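Local structure of succinate-semialdehyde dehydrogenase (NAD(P)(+)) (Marinobacter aquaeolei, 3RH9) at residues Thr13-Gly18 against Ala192-Met197; Glu49-Ala54 against Ser215-Val220; Ala269-Ala274 against Gly307-Glu312; Arg343-Ala348 against Lys359-Leu364. The protein probably oxidises succinate semialdehyde to succinate with NAD+ or NADP+, as a member of the aldehyde dehydrogenase family. All blocks are in the same frame, centred on the assembly; numbering follows the deposited sequence.

Contacts 1 and 2 are buried and lie in the coenzyme-binding half of the chain, while contacts 3 and 4 lie on the catalytic half, around its seven-stranded sheet. The first two are apolar: two aromatic rings in contact 1, branched aliphatic side chains between helices in contact 2. They also touch each other, because I16 of 13-18 packs on 49-54. Contact 3, on the surface, adds a salt bridge to aliphatic packing. Contact 4, partly buried, combines a proline-leucine pair with a water bridge. The helices of contacts 3 and 4, 303-316 and 335-350, follow each other in sequence, and the centres of the two contacts are about 23 Å apart.

Contact 1: Thr13-Gly18 against Ala192-Met197; sequences TGYIGG and AFFSVM
Y15 has its CG turned opposite the backbone N (chi1 -169°), which carries the phenol ring out from strand 14-16 to meet the ring of F194, itself directed at the strand from helix 188-197. The two rings meet obliquely, with planes at 50° and centroids 5.3 Å apart, a geometry that is neither a parallel stack nor a T. A single bond of each ring does the touching, CD1-CE1 of F194 against CG-CD1 of Y15. CD1 of F194 lies 3.7 Å from CG of Y15, and CE1 of F194 comes within 3.8 Å of CD1 of Y15. The CB of Y15 also joins in, 3.8 Å from CD1 of F194, so the root of the tyrosine is held as well as its ring. A face of the F194 ring is covered from within its own helix by selenomethionine M197, whose methyl CE sits 3.6 Å above the plane over the ring centre; the same methyl lies over a face of F193, nearer its rim. The hydroxyl of Y15 reaches past F194 and bonds to D198, just beyond the helix segment. With an alanine at Y15, F194 would probably lose this aromatic neighbour and D198 its phenol partner, leaving a gap between strand and helix. Strand 14-16 pairs with 19-21 in a small hairpin, and Y15 meets W20 edge-to-face. The backbone of Y15 also bonds to L209, and F194 packs on W20 of strand 19-21 and on V207 and L209 of strand 207-209, while F193 and M197 face helix 70-86.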
# COMPACT_ATOMS: atom_id res chain seq x y z
N THR A 13 0.28 26.72 20.60
CA THR A 13 -1.09 26.27 20.43
C THR A 13 -1.16 25.61 19.07
O THR A 13 -0.16 25.54 18.35
CB THR A 13 -2.07 27.45 20.49
OG1 THR A 13 -3.39 27.01 20.17
CG2 THR A 13 -1.67 28.54 19.51
N GLY A 14 -2.34 25.12 18.71
CA GLY A 14 -2.52 24.46 17.43
C GLY A 14 -2.52 25.42 16.26
O GLY A 14 -2.32 26.62 16.40
N TYR A 15 -2.74 24.87 15.08
CA TYR A 15 -2.76 25.67 13.88
C TYR A 15 -3.80 25.12 12.94
O TYR A 15 -3.57 24.13 12.26
CB TYR A 15 -1.40 25.64 13.19
CG TYR A 15 -1.25 26.66 12.08
CD1 TYR A 15 -1.64 26.37 10.78
CD2 TYR A 15 -0.72 27.91 12.35
CE1 TYR A 15 -1.49 27.29 9.77
CE2 TYR A 15 -0.57 28.85 11.34
CZ TYR A 15 -0.95 28.54 10.05
OH TYR A 15 -0.78 29.48 9.07
N ILE A 16 -4.95 25.78 12.91
CA ILE A 16 -6.06 25.33 12.10
C ILE A 16 -6.49 26.41 11.13
O ILE A 16 -6.81 27.53 11.56
CB ILE A 16 -7.24 24.97 12.98
CG1 ILE A 16 -6.90 23.74 13.82
CG2 ILE A 16 -8.48 24.76 12.16
CD1 ILE A 16 -7.98 23.39 14.84
N GLY A 17 -6.49 26.07 9.85
CA GLY A 17 -7.04 26.93 8.81
C GLY A 17 -6.42 28.31 8.73
O GLY A 17 -7.08 29.28 8.36
N GLY A 18 -5.14 28.39 9.07
CA GLY A 18 -4.38 29.62 8.94
C GLY A 18 -4.19 30.29 10.28
O GLY A 18 -3.34 31.16 10.43
N ALA A 192 7.61 25.29 16.05
CA ALA A 192 8.59 26.15 15.40
C ALA A 192 8.49 26.07 13.88
O ALA A 192 8.49 27.09 13.19
CB ALA A 192 10.00 25.79 15.85
N PHE A 193 8.40 24.85 13.37
CA PHE A 193 8.17 24.60 11.96
C PHE A 193 6.90 25.32 11.45
O PHE A 193 6.94 26.00 10.41
CB PHE A 193 8.07 23.09 11.71
CG PHE A 193 8.07 22.72 10.27
CD1 PHE A 193 8.85 23.42 9.37
CD2 PHE A 193 7.29 21.67 9.82
CE1 PHE A 193 8.85 23.07 8.02
CE2 PHE A 193 7.29 21.31 8.48
CZ PHE A 193 8.07 22.00 7.58
N PHE A 194 5.79 25.20 12.17
CA PHE A 194 4.57 25.86 11.76
C PHE A 194 4.72 27.36 11.83
O PHE A 194 4.22 28.07 10.97
CB PHE A 194 3.36 25.38 12.55
CG PHE A 194 2.63 24.26 11.89
CD1 PHE A 194 1.54 24.51 11.10
CD2 PHE A 194 3.08 22.97 12.01
CE1 PHE A 194 0.86 23.48 10.47
CE2 PHE A 194 2.41 21.93 11.39
CZ PHE A 194 1.30 22.19 10.61
N SER A 195 5.43 27.85 12.84
CA SER A 195 5.71 29.27 12.91
C SER A 195 6.46 29.73 11.65
O SER A 195 6.13 30.77 11.08
CB SER A 195 6.52 29.62 14.16
OG SER A 195 6.78 31.01 14.19
N VAL A 196 7.45 28.94 11.22
CA VAL A 196 8.19 29.28 10.00
C VAL A 196 7.32 29.22 8.74
O VAL A 196 7.46 30.07 7.87
CB VAL A 196 9.49 28.44 9.82
CG1 VAL A 196 10.07 28.63 8.41
CG2 VAL A 196 10.53 28.82 10.85
N MSE A 197 6.42 28.24 8.65
CA MSE A 197 5.56 28.11 7.46
C MSE A 197 4.44 29.14 7.43
O MSE A 197 3.88 29.44 6.37
CB MSE A 197 4.92 26.72 7.40
CG MSE A 197 5.87 25.61 7.02
SE MSE A 197 4.99 23.88 6.76
CE MSE A 197 4.44 23.55 8.62

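Contact 2: Glu49-Ala54 against Ser215-Val220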
# COMPACT_ATOMS: atom_id res chain seq x y z
N GLU A 49 -13.16 18.14 18.88
CA GLU A 49 -13.61 19.22 17.98
C GLU A 49 -12.50 20.02 17.28
O GLU A 49 -12.67 20.44 16.13
CB GLU A 49 -14.58 20.17 18.69
CG GLU A 49 -14.39 20.26 20.19
CD GLU A 49 -14.92 19.01 20.93
OE1 GLU A 49 -15.83 18.33 20.38
OE2 GLU A 49 -14.42 18.73 22.05
N ASP A 50 -11.37 20.24 17.96
CA ASP A 50 -10.23 20.89 17.32
C ASP A 50 -9.66 20.04 16.19
O ASP A 50 -9.27 20.56 15.13
CB ASP A 50 -9.10 21.14 18.33
CG ASP A 50 -9.28 22.43 19.11
OD1 ASP A 50 -10.33 23.07 18.97
OD2 ASP A 50 -8.34 22.79 19.86
N VAL A 51 -9.59 18.73 16.43
CA VAL A 51 -9.05 17.82 15.42
C VAL A 51 -10.02 17.72 14.24
O VAL A 51 -9.59 17.64 13.09
CB VAL A 51 -8.73 16.42 16.01
CG1 VAL A 51 -8.06 15.57 14.99
CG2 VAL A 51 -7.84 16.55 17.21
N VAL A 52 -11.32 17.76 14.51
CA VAL A 52 -12.33 17.78 13.45
C VAL A 52 -12.29 19.09 12.66
O VAL A 52 -12.49 19.10 11.43
CB VAL A 52 -13.74 17.55 14.01
CG1 VAL A 52 -14.77 17.64 12.91
CG2 VAL A 52 -13.82 16.19 14.70
N ALA A 53 -12.03 20.20 13.35
CA ALA A 53 -11.84 21.49 12.67
C ALA A 53 -10.65 21.43 11.74
O ALA A 53 -10.72 21.88 10.59
CB ALA A 53 -11.66 22.61 13.69
N ALA A 54 -9.54 20.90 12.24
CA ALA A 54 -8.34 20.70 11.44
C ALA A 54 -8.69 20.06 10.10
O ALA A 54 -8.22 20.51 9.05
CB ALA A 54 -7.34 19.83 12.18
N SER A 215 -4.94 8.94 22.03
CA SER A 215 -6.32 8.46 21.88
C SER A 215 -7.21 9.44 21.13
O SER A 215 -7.83 9.07 20.14
CB SER A 215 -6.97 8.19 23.24
OG SER A 215 -6.57 6.94 23.76
N VAL A 216 -7.29 10.67 21.64
CA VAL A 216 -8.22 11.67 21.11
C VAL A 216 -7.94 11.99 19.66
O VAL A 216 -8.80 11.78 18.80
CB VAL A 216 -8.19 13.00 21.93
CG1 VAL A 216 -8.96 14.10 21.19
CG2 VAL A 216 -8.76 12.79 23.34
N ILE A 217 -6.73 12.48 19.39
CA ILE A 217 -6.35 12.84 18.04
C ILE A 217 -6.48 11.64 17.11
O ILE A 217 -7.12 11.72 16.06
CB ILE A 217 -4.91 13.40 17.97
CG1 ILE A 217 -4.90 14.87 18.37
CG2 ILE A 217 -4.40 13.34 16.55
CD1 ILE A 217 -4.98 15.12 19.84
N GLY A 218 -5.86 10.53 17.52
CA GLY A 218 -5.81 9.34 16.69
C GLY A 218 -7.18 8.86 16.26
O GLY A 218 -7.35 8.39 15.14
N LYS A 219 -8.16 9.01 17.15
CA LYS A 219 -9.47 8.46 16.90
C LYS A 219 -10.22 9.22 15.80
O LYS A 219 -10.91 8.61 14.99
CB LYS A 219 -10.29 8.43 18.19
CG LYS A 219 -11.73 8.01 17.99
CD LYS A 219 -12.37 7.60 19.30
CE LYS A 219 -13.88 7.43 19.16
NZ LYS A 219 -14.56 8.71 18.82
N VAL A 220 -10.08 10.54 15.77
CA VAL A 220 -10.72 11.36 14.74
C VAL A 220 -10.15 11.06 13.35
O VAL A 220 -10.90 10.82 12.40
CB VAL A 220 -10.57 12.86 15.06
CG1 VAL A 220 -11.10 13.73 13.92
CG2 VAL A 220 -11.27 13.17 16.37
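V51 pushes its two methyls towards helix 214-223 and straddles the space between I217 and V220, one turn apart on that helix. This is helix-helix packing in the Rossmann-like coenzyme-binding domain of the aldehyde dehydrogenase fold: helix 214-223 lies between strands 207-209 and 229-233 in the chain, and helix 48-61 lies beside it. The short segments run in roughly the same direction, crossing at -38° with axes 9.3 Å apart at closest approach. Their nearest backbones are at V51 and I217, whose CA atoms are 6.2 Å apart. The interface is made wholly of hydrocarbon and divides between the branches of V51. CG1 of V51, placed opposite the backbone N (chi1 -174°), slides alongside V220 and comes 3.7 Å from CB of V220. CG2 of V51 turns the other way and butts against I217, 3.6 Å from CG1 of I217, with the isoleucine chain running across it at about a right angle. V220 is the answering bump: it fits against V51 and V52, successive residues of helix 48-61, running antiparallel past the first and across the second at about a right angle. I217 forms the other wall of the seat for V51. Beyond the pair, I217 rests on K181 of strand 178-181 and A54 on V179 of that same strand, so both helices lie against the sheet. One turn before A54, on the same side of helix 48-61, D50 bonds to the hydroxyl of S23. Where the valines interlock, CG1 of V220 touches both V51 and V52, lying 3.7 Å from CG2 of V52.

Contact 3: Ala269-Ala274 against Gly307-Glu312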
# COMPACT_ATOMS: atom_id res chain seq x y z
N ALA A 269 36.62 -7.55 5.37
CA ALA A 269 36.19 -6.15 5.42
C ALA A 269 37.32 -5.22 5.86
O ALA A 269 38.16 -5.60 6.66
CB ALA A 269 34.99 -6.00 6.35
N ASP A 270 37.33 -3.99 5.34
CA ASP A 270 38.20 -2.94 5.86
C ASP A 270 37.68 -2.56 7.24
O ASP A 270 36.66 -1.88 7.36
CB ASP A 270 38.16 -1.75 4.89
CG ASP A 270 38.79 -0.47 5.47
OD1 ASP A 270 39.09 -0.42 6.68
OD2 ASP A 270 38.97 0.50 4.70
N LEU A 271 38.38 -2.99 8.29
CA LEU A 271 37.88 -2.83 9.66
C LEU A 271 37.79 -1.39 10.11
O LEU A 271 36.86 -1.02 10.83
CB LEU A 271 38.75 -3.61 10.66
CG LEU A 271 38.29 -5.00 11.04
CD1 LEU A 271 37.72 -5.71 9.85
CD2 LEU A 271 39.45 -5.78 11.61
N GLU A 272 38.77 -0.57 9.73
CA GLU A 272 38.79 0.81 10.17
C GLU A 272 37.59 1.54 9.62
O GLU A 272 36.97 2.35 10.30
CB GLU A 272 40.08 1.50 9.73
CG GLU A 272 41.32 1.07 10.53
CD GLU A 272 41.29 1.58 11.99
OE1 GLU A 272 41.05 2.80 12.19
OE2 GLU A 272 41.52 0.77 12.92
N ALA A 273 37.24 1.25 8.37
CA ALA A 273 36.08 1.90 7.74
C ALA A 273 34.77 1.45 8.39
O ALA A 273 33.91 2.28 8.68
CB ALA A 273 36.07 1.63 6.23
N ALA A 274 34.62 0.15 8.61
CA ALA A 274 33.45 -0.37 9.30
C ALA A 274 33.32 0.21 10.73
O ALA A 274 32.25 0.61 11.16
CB ALA A 274 33.49 -1.89 9.32
N GLY A 307 36.39 -5.35 18.18
CA GLY A 307 35.95 -4.81 19.45
C GLY A 307 36.91 -3.74 19.95
O GLY A 307 36.51 -2.68 20.44
N GLN A 308 38.20 -4.04 19.82
CA GLN A 308 39.25 -3.12 20.22
C GLN A 308 39.04 -1.78 19.55
O GLN A 308 38.98 -0.74 20.21
CB GLN A 308 40.62 -3.68 19.80
CG GLN A 308 41.74 -3.40 20.78
CD GLN A 308 41.62 -4.29 22.01
OE1 GLN A 308 41.27 -5.47 21.90
NE2 GLN A 308 41.90 -3.72 23.18
N LYS A 309 38.93 -1.83 18.22
CA LYS A 309 38.72 -0.62 17.43
C LYS A 309 37.48 0.13 17.90
O LYS A 309 37.48 1.37 17.96
CB LYS A 309 38.61 -0.96 15.95
CG LYS A 309 39.94 -1.22 15.27
CD LYS A 309 39.76 -1.97 13.95
CE LYS A 309 41.08 -2.07 13.19
NZ LYS A 309 42.28 -2.04 14.09
N LEU A 310 36.42 -0.60 18.25
CA LEU A 310 35.19 0.04 18.69
C LEU A 310 35.28 0.64 20.10
O LEU A 310 34.76 1.72 20.36
CB LEU A 310 34.00 -0.91 18.59
CG LEU A 310 33.52 -1.21 17.17
CD1 LEU A 310 32.31 -2.11 17.22
CD2 LEU A 310 33.20 0.09 16.43
N ALA A 311 35.95 -0.08 21.01
CA ALA A 311 36.14 0.39 22.38
C ALA A 311 37.06 1.59 22.37
O ALA A 311 36.88 2.53 23.15
CB ALA A 311 36.71 -0.72 23.24
N GLU A 312 38.05 1.56 21.49
CA GLU A 312 38.96 2.68 21.29
C GLU A 312 38.25 4.00 20.96
O GLU A 312 38.62 5.06 21.46
CB GLU A 312 39.94 2.35 20.17
CG GLU A 312 40.98 3.41 19.94
CD GLU A 312 41.92 3.05 18.82
OE1 GLU A 312 41.55 3.25 17.64
OE2 GLU A 312 43.04 2.56 19.13
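K309 stretches its aliphatic chain from helix 303-316 across the first turn of helix 271-283, and its hydrocarbon part makes the close-packed half of this contact. Its CD and CE both lie 3.8 Å from CB of L271. The chain stays extended through its middle and bends only at its end (chi4 27°), which swings NZ round to the carboxylate of E272. E272 bends as well, at chi2 (-70°), and its side chain crosses the lysine at about a right angle. On this looser, solvent side the salt bridge runs from OE2 of E272 to NZ of K309 at 3.1 Å, though the position of OE2 is not very secure. The two helices belong to the alpha/beta catalytic domain: helix 271-283 connects the parallel neighbouring strands 262-265 and 295-299, and after the second of these strands the chain enters helix 303-316. Deeper in, L310 packs on A275, L278 and I279, while L271 and A274 touch F306. An alanine in place of K309 would probably strip the lysine chain from over CB of L271 and leave E272 without one of its two positive partners, the other being R313, which pairs with OE1. D270 is the N-cap of helix 271-283: its OD1 accepts from N of A273 at 3.0 Å, with the donor coming from above the carboxylate plane.

Contact 4: Arg343-Ala348 against Lys359-Leu364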
# COMPACT_ATOMS: atom_id res chain seq x y z
N ARG A 343 18.01 -2.65 30.94
CA ARG A 343 17.57 -4.04 31.03
C ARG A 343 18.23 -4.97 29.99
O ARG A 343 18.51 -6.13 30.29
CB ARG A 343 16.05 -4.11 30.95
CG ARG A 343 15.54 -5.51 30.80
CD ARG A 343 14.04 -5.59 30.81
NE ARG A 343 13.40 -5.01 29.64
CZ ARG A 343 13.37 -5.55 28.42
NH1 ARG A 343 14.00 -6.69 28.18
NH2 ARG A 343 12.73 -4.94 27.44
N HIS A 344 18.46 -4.45 28.78
CA HIS A 344 19.18 -5.18 27.74
C HIS A 344 20.63 -5.30 28.08
O HIS A 344 21.29 -6.26 27.68
CB HIS A 344 19.08 -4.48 26.38
CG HIS A 344 17.75 -4.64 25.72
ND1 HIS A 344 17.57 -4.42 24.37
CD2 HIS A 344 16.55 -5.01 26.21
CE1 HIS A 344 16.30 -4.64 24.06
NE2 HIS A 344 15.66 -5.00 25.16
N LEU A 345 21.17 -4.31 28.78
CA LEU A 345 22.55 -4.44 29.21
C LEU A 345 22.66 -5.55 30.28
O LEU A 345 23.41 -6.50 30.15
CB LEU A 345 23.09 -3.11 29.71
CG LEU A 345 24.59 -3.12 29.95
CD1 LEU A 345 25.33 -3.57 28.70
CD2 LEU A 345 25.05 -1.76 30.40
N GLN A 346 21.86 -5.42 31.33
CA GLN A 346 21.81 -6.44 32.35
C GLN A 346 21.61 -7.84 31.77
O GLN A 346 22.28 -8.80 32.18
CB GLN A 346 20.68 -6.12 33.33
CG GLN A 346 20.84 -6.85 34.64
CD GLN A 346 22.13 -6.48 35.34
OE1 GLN A 346 22.32 -5.33 35.79
NE2 GLN A 346 23.04 -7.44 35.44
N ASP A 347 20.67 -7.97 30.84
CA ASP A 347 20.30 -9.27 30.32
C ASP A 347 21.47 -9.90 29.60
O ASP A 347 21.74 -11.09 29.75
CB ASP A 347 19.12 -9.15 29.37
CG ASP A 347 18.77 -10.47 28.71
OD1 ASP A 347 18.22 -11.36 29.39
OD2 ASP A 347 19.04 -10.60 27.50
N ALA A 348 22.18 -9.09 28.83
CA ALA A 348 23.34 -9.56 28.10
C ALA A 348 24.42 -10.10 29.04
O ALA A 348 25.00 -11.17 28.79
CB ALA A 348 23.90 -8.45 27.23
N LYS A 359 29.86 1.08 31.27
CA LYS A 359 29.69 0.80 32.69
C LYS A 359 28.74 -0.38 32.96
O LYS A 359 27.81 -0.65 32.18
CB LYS A 359 29.15 2.04 33.41
CG LYS A 359 29.99 3.31 33.35
CD LYS A 359 29.27 4.41 34.14
CE LYS A 359 29.63 5.82 33.68
NZ LYS A 359 30.75 6.45 34.45
N GLN A 360 28.97 -1.06 34.09
CA GLN A 360 28.02 -2.01 34.66
C GLN A 360 26.71 -1.29 35.03
O GLN A 360 26.73 -0.17 35.53
CB GLN A 360 28.63 -2.62 35.93
CG GLN A 360 29.39 -3.92 35.73
CD GLN A 360 28.44 -5.07 35.43
OE1 GLN A 360 27.26 -5.01 35.77
NE2 GLN A 360 28.95 -6.12 34.79
N PRO A 361 25.55 -1.93 34.78
CA PRO A 361 24.26 -1.26 34.96
C PRO A 361 24.03 -0.65 36.35
O PRO A 361 23.33 0.36 36.46
CB PRO A 361 23.25 -2.37 34.71
CG PRO A 361 23.96 -3.31 33.78
CD PRO A 361 25.41 -3.28 34.21
N ALA A 362 24.61 -1.23 37.40
CA ALA A 362 24.40 -0.70 38.73
C ALA A 362 25.12 0.64 38.93
O ALA A 362 24.79 1.39 39.85
CB ALA A 362 24.81 -1.70 39.79
N GLU A 363 26.10 0.93 38.07
CA GLU A 363 26.87 2.17 38.16
C GLU A 363 26.21 3.32 37.39
O GLU A 363 26.66 4.47 37.44
CB GLU A 363 28.31 1.96 37.65
CG GLU A 363 29.15 0.97 38.48
CD GLU A 363 30.47 0.61 37.81
OE1 GLU A 363 30.84 1.28 36.82
OE2 GLU A 363 31.15 -0.35 38.27
N LEU A 364 25.14 3.01 36.67
CA LEU A 364 24.49 3.99 35.83
C LEU A 364 23.88 5.13 36.62
O LEU A 364 23.14 4.91 37.59
CB LEU A 364 23.43 3.32 34.95
CG LEU A 364 23.88 2.88 33.56
CD1 LEU A 364 25.38 2.73 33.45
CD2 LEU A 364 23.18 1.59 33.20
O HOH W 1 24.83 -4.08 37.55
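P361 lays its ring against L345 and Q346, where the loop after strand 354-357 makes a short 3-10 turn over helix 335-350. Strand 354-357 is the outermost strand, within this chain, of the seven-stranded sheet in the catalytic domain, so the contact folds the chain back onto the helix that leads into that strand. Of the ring, CG does most of the work: it lies 3.9 Å from CD2 of L345, while the leucine crosses it obliquely. The same methyl, CD2 of L345, also reaches the backbone O of K359, 3.5 Å away. Q346 covers the proline from the next helix position. It is bent at chi2 (60°), which curls the amide back so that its OE1 lies 3.3 Å from CB of P361. One shell out, the other end of that amide is held by D350, to which NE2 bonds, and this probably fixes which way OE1 faces. L345 is backed by F370, T373 and V375, and P361 also touches K342 and L349 of the same helix. The turn itself is closed by its own backbone, N of E363 giving a bond to O of Q360 at 2.8 Å. Farther off, R343 and H344 tie the helix to E387. A water bridges the two segments: it donates weakly to OE1 of Q346 and also donates to OE1 of Q360, and it accepts from N of A362 at 2.9 Å.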